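PDB 1ROW: MSP-domain protein like family member from Caenorhabditis elegans, which is a sperm-specific protein with a major sperm protein-type beta fold, probably serving a structural role in nematode sperm, though its precise function is not established. Local coordinates for residues P69-P82 with V95-A109. Residues are numbered along the deposited sequence; the frame is centred on the assembly and turned at random.
Sequences PKEDKLVVHFASAP and VAPAGTVTIPMSATA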
ATOM      1  N   PRO A  69     -13.919   4.024 -16.024  1.00 23.86           N
ATOM      2  CA  PRO A  69     -13.077   4.991 -15.321  1.00 23.48           C
ATOM      3  C   PRO A  69     -13.760   5.302 -14.001  1.00 24.63           C
ATOM      4  O   PRO A  69     -14.995   5.340 -13.921  1.00 24.64           O
ATOM      5  CB  PRO A  69     -13.028   6.191 -16.276  1.00 25.01           C
ATOM      6  CG  PRO A  69     -14.073   5.911 -17.315  1.00 24.47           C
ATOM      7  CD  PRO A  69     -14.137   4.425 -17.420  1.00 22.84           C
ATOM      8  N   LYS A  70     -12.962   5.500 -12.961  1.00 23.55           N
ATOM      9  CA  LYS A  70     -13.517   5.761 -11.646  1.00 23.77           C
ATOM     10  C   LYS A  70     -12.421   6.168 -10.682  1.00 22.26           C
ATOM     11  O   LYS A  70     -11.240   5.887 -10.904  1.00 21.18           O
ATOM     12  CB  LYS A  70     -14.210   4.492 -11.130  1.00 23.89           C
ATOM     13  CG  LYS A  70     -14.820   4.606  -9.743  1.00 25.74           C
ATOM     14  CD  LYS A  70     -15.501   3.304  -9.343  1.00 28.26           C
ATOM     15  CE  LYS A  70     -16.157   3.428  -7.978  1.00 30.64           C
ATOM     16  NZ  LYS A  70     -17.033   2.264  -7.671  1.00 33.08           N
ATOM     17  N   GLU A  71     -12.822   6.843  -9.613  1.00 21.59           N
ATOM     18  CA  GLU A  71     -11.883   7.276  -8.592  1.00 22.69           C
ATOM     19  C   GLU A  71     -12.010   6.287  -7.445  1.00 23.09           C
ATOM     20  O   GLU A  71     -13.120   5.996  -6.998  1.00 22.41           O
ATOM     21  CB  GLU A  71     -12.226   8.688  -8.111  1.00 22.69           C
ATOM     22  CG  GLU A  71     -12.102   9.766  -9.183  1.00 24.95           C
ATOM     23  CD  GLU A  71     -10.678   9.929  -9.698  1.00 26.98           C
ATOM     24  OE1 GLU A  71      -9.758  10.080  -8.871  1.00 25.64           O
ATOM     25  OE2 GLU A  71     -10.477   9.914 -10.931  1.00 28.73           O
ATOM     26  N   ASP A  72     -10.876   5.750  -7.000  1.00 22.11           N
ATOM     27  CA  ASP A  72     -10.847   4.797  -5.905  1.00 21.62           C
ATOM     28  C   ASP A  72      -9.752   5.178  -4.918  1.00 22.85           C
ATOM     29  O   ASP A  72      -9.078   6.190  -5.097  1.00 21.42           O
ATOM     30  CB  ASP A  72     -10.622   3.378  -6.435  1.00 20.60           C
ATOM     31  CG  ASP A  72     -11.900   2.742  -6.953  1.00 19.89           C
ATOM     32  OD1 ASP A  72     -12.862   2.647  -6.164  1.00 20.90           O
ATOM     33  OD2 ASP A  72     -11.952   2.333  -8.134  1.00 18.81           O
ATOM     34  N   LYS A  73      -9.582   4.376  -3.872  1.00 22.10           N
ATOM     35  CA  LYS A  73      -8.574   4.672  -2.863  1.00 23.88           C
ATOM     36  C   LYS A  73      -7.839   3.445  -2.375  1.00 24.54           C
ATOM     37  O   LYS A  73      -8.416   2.361  -2.253  1.00 23.43           O
ATOM     38  CB  LYS A  73      -9.210   5.360  -1.644  1.00 26.64           C
ATOM     39  CG  LYS A  73      -9.900   6.684  -1.944  1.00 31.27           C
ATOM     40  CD  LYS A  73     -10.438   7.326  -0.675  1.00 34.03           C
ATOM     41  CE  LYS A  73     -11.026   8.699  -0.966  1.00 35.91           C
ATOM     42  NZ  LYS A  73     -11.457   9.378   0.285  1.00 38.80           N
ATOM     43  N   LEU A  74      -6.556   3.629  -2.098  1.00 23.29           N
ATOM     44  CA  LEU A  74      -5.721   2.567  -1.577  1.00 24.54           C
ATOM     45  C   LEU A  74      -5.369   3.034  -0.175  1.00 23.98           C
ATOM     46  O   LEU A  74      -4.724   4.066   0.002  1.00 24.28           O
ATOM     47  CB  LEU A  74      -4.455   2.412  -2.420  1.00 25.85           C
ATOM     48  CG  LEU A  74      -3.633   1.145  -2.183  1.00 24.17           C
ATOM     49  CD1 LEU A  74      -4.457  -0.085  -2.572  1.00 25.54           C
ATOM     50  CD2 LEU A  74      -2.353   1.214  -3.003  1.00 23.46           C
ATOM     51  N   VAL A  75      -5.821   2.291   0.825  1.00 24.26           N
ATOM     52  CA  VAL A  75      -5.551   2.661   2.203  1.00 23.31           C
ATOM     53  C   VAL A  75      -4.465   1.783   2.796  1.00 22.83           C
ATOM     54  O   VAL A  75      -4.554   0.548   2.783  1.00 20.30           O
ATOM     55  CB  VAL A  75      -6.820   2.556   3.069  1.00 24.89           C
ATOM     56  CG1 VAL A  75      -6.520   3.000   4.494  1.00 23.52           C
ATOM     57  CG2 VAL A  75      -7.922   3.417   2.467  1.00 26.66           C
ATOM     58  N   VAL A  76      -3.435   2.435   3.314  1.00 19.61           N
ATOM     59  CA  VAL A  76      -2.322   1.738   3.917  1.00 21.16           C
ATOM     60  C   VAL A  76      -2.365   1.898   5.435  1.00 23.26           C
ATOM     61  O   VAL A  76      -2.150   2.987   5.969  1.00 23.79           O
ATOM     62  CB  VAL A  76      -0.983   2.271   3.371  1.00 21.42           C
ATOM     63  CG1 VAL A  76       0.165   1.451   3.931  1.00 22.83           C
ATOM     64  CG2 VAL A  76      -0.981   2.207   1.843  1.00 20.80           C
ATOM     65  N   HIS A  77      -2.679   0.805   6.118  1.00 23.84           N
ATOM     66  CA  HIS A  77      -2.744   0.778   7.576  1.00 23.61           C
ATOM     67  C   HIS A  77      -1.358   0.361   8.064  1.00 24.31           C
ATOM     68  O   HIS A  77      -0.810  -0.642   7.601  1.00 24.86           O
ATOM     69  CB  HIS A  77      -3.796  -0.243   8.026  1.00 22.77           C
ATOM     70  CG  HIS A  77      -5.184   0.087   7.571  1.00 22.32           C
ATOM     71  ND1 HIS A  77      -6.048   0.855   8.320  1.00 24.19           N
ATOM     72  CD2 HIS A  77      -5.833  -0.185   6.414  1.00 21.86           C
ATOM     73  CE1 HIS A  77      -7.166   1.047   7.644  1.00 21.08           C
ATOM     74  NE2 HIS A  77      -7.061   0.428   6.484  1.00 24.44           N
ATOM     75  N   PHE A  78      -0.787   1.122   8.990  1.00 23.46           N
ATOM     76  CA  PHE A  78       0.544   0.796   9.482  1.00 25.16           C
ATOM     77  C   PHE A  78       0.683   0.914  10.991  1.00 24.59           C
ATOM     78  O   PHE A  78      -0.165   1.495  11.672  1.00 23.22           O
ATOM     79  CB  PHE A  78       1.577   1.699   8.802  1.00 25.10           C
ATOM     80  CG  PHE A  78       1.337   3.154   9.032  1.00 26.49           C
ATOM     81  CD1 PHE A  78       1.769   3.767  10.203  1.00 27.93           C
ATOM     82  CD2 PHE A  78       0.638   3.910   8.097  1.00 27.14           C
ATOM     83  CE1 PHE A  78       1.510   5.117  10.442  1.00 28.50           C
ATOM     84  CE2 PHE A  78       0.371   5.260   8.322  1.00 25.78           C
ATOM     85  CZ  PHE A  78       0.807   5.864   9.497  1.00 28.19           C
ATOM     86  N   ALA A  79       1.776   0.358  11.500  1.00 25.28           N
ATOM     87  CA  ALA A  79       2.067   0.384  12.922  1.00 27.36           C
ATOM     88  C   ALA A  79       3.508  -0.012  13.181  1.00 28.96           C
ATOM     89  O   ALA A  79       4.204  -0.522  12.302  1.00 28.30           O
ATOM     90  CB  ALA A  79       1.132  -0.571  13.672  1.00 27.70           C
ATOM     91  N   SER A  80       3.947   0.221  14.409  1.00 32.40           N
ATOM     92  CA  SER A  80       5.291  -0.138  14.805  1.00 33.47           C
ATOM     93  C   SER A  80       5.431  -1.646  14.639  1.00 33.53           C
ATOM     94  O   SER A  80       4.552  -2.405  15.043  1.00 32.45           O
ATOM     95  CB  SER A  80       5.513   0.247  16.266  1.00 34.28           C
ATOM     96  OG  SER A  80       6.711  -0.321  16.755  1.00 39.12           O
ATOM     97  N   ALA A  81       6.531  -2.080  14.033  1.00 33.76           N
ATOM     98  CA  ALA A  81       6.765  -3.505  13.838  1.00 34.83           C
ATOM     99  C   ALA A  81       7.161  -4.129  15.170  1.00 37.49           C
ATOM    100  O   ALA A  81       8.091  -3.664  15.833  1.00 35.77           O
ATOM    101  CB  ALA A  81       7.857  -3.718  12.815  1.00 35.35           C
ATOM    102  N   PRO A  82       6.459  -5.195  15.579  1.00 39.45           N
ATOM    103  CA  PRO A  82       6.777  -5.847  16.850  1.00 41.77           C
ATOM    104  C   PRO A  82       8.088  -6.641  16.935  1.00 43.98           C
ATOM    105  O   PRO A  82       8.553  -7.239  15.962  1.00 45.03           O
ATOM    106  CB  PRO A  82       5.545  -6.715  17.105  1.00 41.50           C
ATOM    107  CG  PRO A  82       5.094  -7.061  15.730  1.00 41.75           C
ATOM    108  CD  PRO A  82       5.206  -5.730  15.019  1.00 39.91           C
ATOM    109  N   VAL A  95      -1.442  -6.677  16.303  1.00 32.12           N
ATOM    110  CA  VAL A  95      -1.264  -5.239  16.425  1.00 31.90           C
ATOM    111  C   VAL A  95      -2.401  -4.426  15.832  1.00 28.71           C
ATOM    112  O   VAL A  95      -2.926  -4.749  14.769  1.00 28.75           O
ATOM    113  CB  VAL A  95       0.062  -4.795  15.771  1.00 33.23           C
ATOM    114  CG1 VAL A  95       0.137  -3.276  15.710  1.00 35.42           C
ATOM    115  CG2 VAL A  95       1.232  -5.343  16.571  1.00 35.85           C
ATOM    116  N   ALA A  96      -2.789  -3.381  16.551  1.00 26.55           N
ATOM    117  CA  ALA A  96      -3.832  -2.481  16.097  1.00 26.87           C
ATOM    118  C   ALA A  96      -3.089  -1.359  15.364  1.00 26.77           C
ATOM    119  O   ALA A  96      -2.147  -0.776  15.901  1.00 23.48           O
ATOM    120  CB  ALA A  96      -4.607  -1.928  17.288  1.00 26.79           C
ATOM    121  N   PRO A  97      -3.487  -1.065  14.118  1.00 26.46           N
ATOM    122  CA  PRO A  97      -2.825  -0.007  13.345  1.00 27.44           C
ATOM    123  C   PRO A  97      -2.673   1.299  14.125  1.00 28.87           C
ATOM    124  O   PRO A  97      -3.550   1.670  14.906  1.00 29.21           O
ATOM    125  CB  PRO A  97      -3.737   0.145  12.134  1.00 27.59           C
ATOM    126  CG  PRO A  97      -4.235  -1.253  11.919  1.00 26.74           C
ATOM    127  CD  PRO A  97      -4.553  -1.708  13.328  1.00 27.35           C
ATOM    128  N   ALA A  98      -1.558   1.994  13.918  1.00 29.34           N
ATOM    129  CA  ALA A  98      -1.329   3.262  14.610  1.00 29.88           C
ATOM    130  C   ALA A  98      -1.750   4.434  13.732  1.00 28.98           C
ATOM    131  O   ALA A  98      -2.091   5.502  14.236  1.00 30.32           O
ATOM    132  CB  ALA A  98       0.143   3.403  14.994  1.00 28.31           C
ATOM    133  N   GLY A  99      -1.715   4.229  12.418  1.00 29.24           N
ATOM    134  CA  GLY A  99      -2.096   5.283  11.494  1.00 26.38           C
ATOM    135  C   GLY A  99      -2.340   4.771  10.087  1.00 26.18           C
ATOM    136  O   GLY A  99      -2.115   3.596   9.791  1.00 25.24           O
ATOM    137  N   THR A 100      -2.818   5.648   9.212  1.00 26.03           N
ATOM    138  CA  THR A 100      -3.078   5.261   7.832  1.00 25.28           C
ATOM    139  C   THR A 100      -2.755   6.387   6.858  1.00 24.42           C
ATOM    140  O   THR A 100      -2.902   7.566   7.183  1.00 22.85           O
ATOM    141  CB  THR A 100      -4.564   4.876   7.604  1.00 26.21           C
ATOM    142  OG1 THR A 100      -5.359   6.065   7.530  1.00 29.62           O
ATOM    143  CG2 THR A 100      -5.087   4.001   8.747  1.00 27.69           C
ATOM    144  N   VAL A 101      -2.300   6.006   5.667  1.00 22.97           N
ATOM    145  CA  VAL A 101      -2.016   6.960   4.604  1.00 26.43           C
ATOM    146  C   VAL A 101      -2.824   6.474   3.409  1.00 27.06           C
ATOM    147  O   VAL A 101      -2.854   5.279   3.113  1.00 26.48           O
ATOM    148  CB  VAL A 101      -0.518   7.015   4.225  1.00 25.73           C
ATOM    149  CG1 VAL A 101       0.273   7.664   5.344  1.00 25.19           C
ATOM    150  CG2 VAL A 101       0.002   5.627   3.939  1.00 27.71           C
ATOM    151  N   THR A 102      -3.498   7.398   2.738  1.00 26.34           N
ATOM    152  CA  THR A 102      -4.322   7.041   1.597  1.00 26.07           C
ATOM    153  C   THR A 102      -3.739   7.536   0.284  1.00 25.96           C
ATOM    154  O   THR A 102      -3.348   8.699   0.160  1.00 25.13           O
ATOM    155  CB  THR A 102      -5.744   7.595   1.768  1.00 27.46           C
ATOM    156  OG1 THR A 102      -6.331   7.020   2.942  1.00 28.71           O
ATOM    157  CG2 THR A 102      -6.605   7.259   0.561  1.00 28.31           C
ATOM    158  N   ILE A 103      -3.666   6.622  -0.677  1.00 24.92           N
ATOM    159  CA  ILE A 103      -3.152   6.910  -2.009  1.00 23.72           C
ATOM    160  C   ILE A 103      -4.361   6.852  -2.933  1.00 24.30           C
ATOM    161  O   ILE A 103      -4.988   5.794  -3.083  1.00 23.21           O
ATOM    162  CB  ILE A 103      -2.130   5.837  -2.471  1.00 22.57           C
ATOM    163  CG1 ILE A 103      -0.892   5.865  -1.577  1.00 22.19           C
ATOM    164  CG2 ILE A 103      -1.739   6.067  -3.927  1.00 22.96           C
ATOM    165  CD1 ILE A 103       0.154   4.844  -1.968  1.00 22.89           C
ATOM    166  N   PRO A 104      -4.739   7.993  -3.532  1.00 23.36           N
ATOM    167  CA  PRO A 104      -5.899   7.927  -4.426  1.00 23.25           C
ATOM    168  C   PRO A 104      -5.527   7.222  -5.730  1.00 23.05           C
ATOM    169  O   PRO A 104      -4.387   7.302  -6.191  1.00 24.04           O
ATOM    170  CB  PRO A 104      -6.264   9.399  -4.628  1.00 24.08           C
ATOM    171  CG  PRO A 104      -4.944  10.098  -4.509  1.00 24.81           C
ATOM    172  CD  PRO A 104      -4.301   9.384  -3.329  1.00 23.85           C
ATOM    173  N   MET A 105      -6.481   6.507  -6.308  1.00 22.92           N
ATOM    174  CA  MET A 105      -6.233   5.809  -7.560  1.00 23.84           C
ATOM    175  C   MET A 105      -7.229   6.315  -8.593  1.00 23.57           C
ATOM    176  O   MET A 105      -8.433   6.111  -8.458  1.00 21.80           O
ATOM    177  CB  MET A 105      -6.398   4.298  -7.382  1.00 24.15           C
ATOM    178  CG  MET A 105      -5.480   3.673  -6.350  1.00 24.91           C
ATOM    179  SD  MET A 105      -5.703   1.886  -6.332  1.00 24.15           S
ATOM    180  CE  MET A 105      -4.249   1.355  -5.599  1.00 29.22           C
ATOM    181  N   SER A 106      -6.723   6.987  -9.623  1.00 24.35           N
ATOM    182  CA  SER A 106      -7.579   7.522 -10.674  1.00 22.12           C
ATOM    183  C   SER A 106      -7.470   6.715 -11.962  1.00 23.00           C
ATOM    184  O   SER A 106      -6.452   6.766 -12.646  1.00 21.31           O
ATOM    185  CB  SER A 106      -7.205   8.974 -10.974  1.00 21.92           C
ATOM    186  OG  SER A 106      -7.417   9.798  -9.847  1.00 22.86           O
ATOM    187  N   ALA A 107      -8.518   5.960 -12.281  1.00 22.58           N
ATOM    188  CA  ALA A 107      -8.544   5.176 -13.509  1.00 21.17           C
ATOM    189  C   ALA A 107      -9.258   6.076 -14.511  1.00 22.60           C
ATOM    190  O   ALA A 107     -10.452   6.360 -14.357  1.00 18.12           O
ATOM    191  CB  ALA A 107      -9.324   3.880 -13.296  1.00 23.75           C
ATOM    192  N   THR A 108      -8.521   6.540 -15.519  1.00 21.96           N
ATOM    193  CA  THR A 108      -9.077   7.443 -16.521  1.00 24.00           C
ATOM    194  C   THR A 108      -9.186   6.844 -17.911  1.00 23.73           C
ATOM    195  O   THR A 108      -8.439   5.937 -18.277  1.00 23.37           O
ATOM    196  CB  THR A 108      -8.239   8.742 -16.623  1.00 25.41           C
ATOM    197  OG1 THR A 108      -6.891   8.419 -16.976  1.00 26.04           O
ATOM    198  CG2 THR A 108      -8.241   9.479 -15.294  1.00 28.08           C
ATOM    199  N   ALA A 109     -10.122   7.364 -18.695  1.00 25.60           N
ATOM    200  CA  ALA A 109     -10.317   6.868 -20.050  1.00 28.77           C
ATOM    201  C   ALA A 109      -9.200   7.365 -20.959  1.00 30.32           C
ATOM    202  O   ALA A 109      -8.620   8.427 -20.642  1.00 30.82           O
ATOM    203  CB  ALA A 109     -11.667   7.325 -20.581  1.00 28.84           C
ATOM    204  OXT ALA A 109      -8.929   6.694 -21.982  1.00 32.11           O
TER
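The Phe78 ring lies flat over the backbone of Gly99. Its CG sits between the backbone N and the carbonyl carbon (chi1 59°), which turns the ring across to the neighbouring strand; Gly99 CA packs against one face in a CH-pi contact, 4.0 Å from the ring centroid, and Gly99 O lies over that face toward its rim. Here the pairing slips into a classic beta bulge: Phe78 O accepts from both Ala98 N (2.7 Å) and Gly99 N (3.2 Å). Beyond it, regular antiparallel bonding runs on to Lys70 and Ala107.

Inside, the extended Met105 chain reaches across to Leu74; its CE is modelled 3.2 Å from Leu74 CD2, shorter than a normal carbon-carbon contact, leaving the methyl's exact position doubtful. Val101 CG2 meets Val76 CB at 3.5 Å. Ile62 touches both Leu74 and Met105 from strand 56-64. Asp72 shares this face. On the other, with Lys73, Val75 and His77, Glu71 bends at chi2 (-63°) to receive Ser106 OG on the syn lone pair of OE1, 2.6 Å away.

Strand 70-80 thus joins strand 31-37 to the C-terminal strand of this immunoglobulin-like fold. Buried Asp72 bonds through OD1 to Ser38 OG and through OD2 to Asn39 ND2, so both carboxylate oxygens are satisfied from beyond the pair.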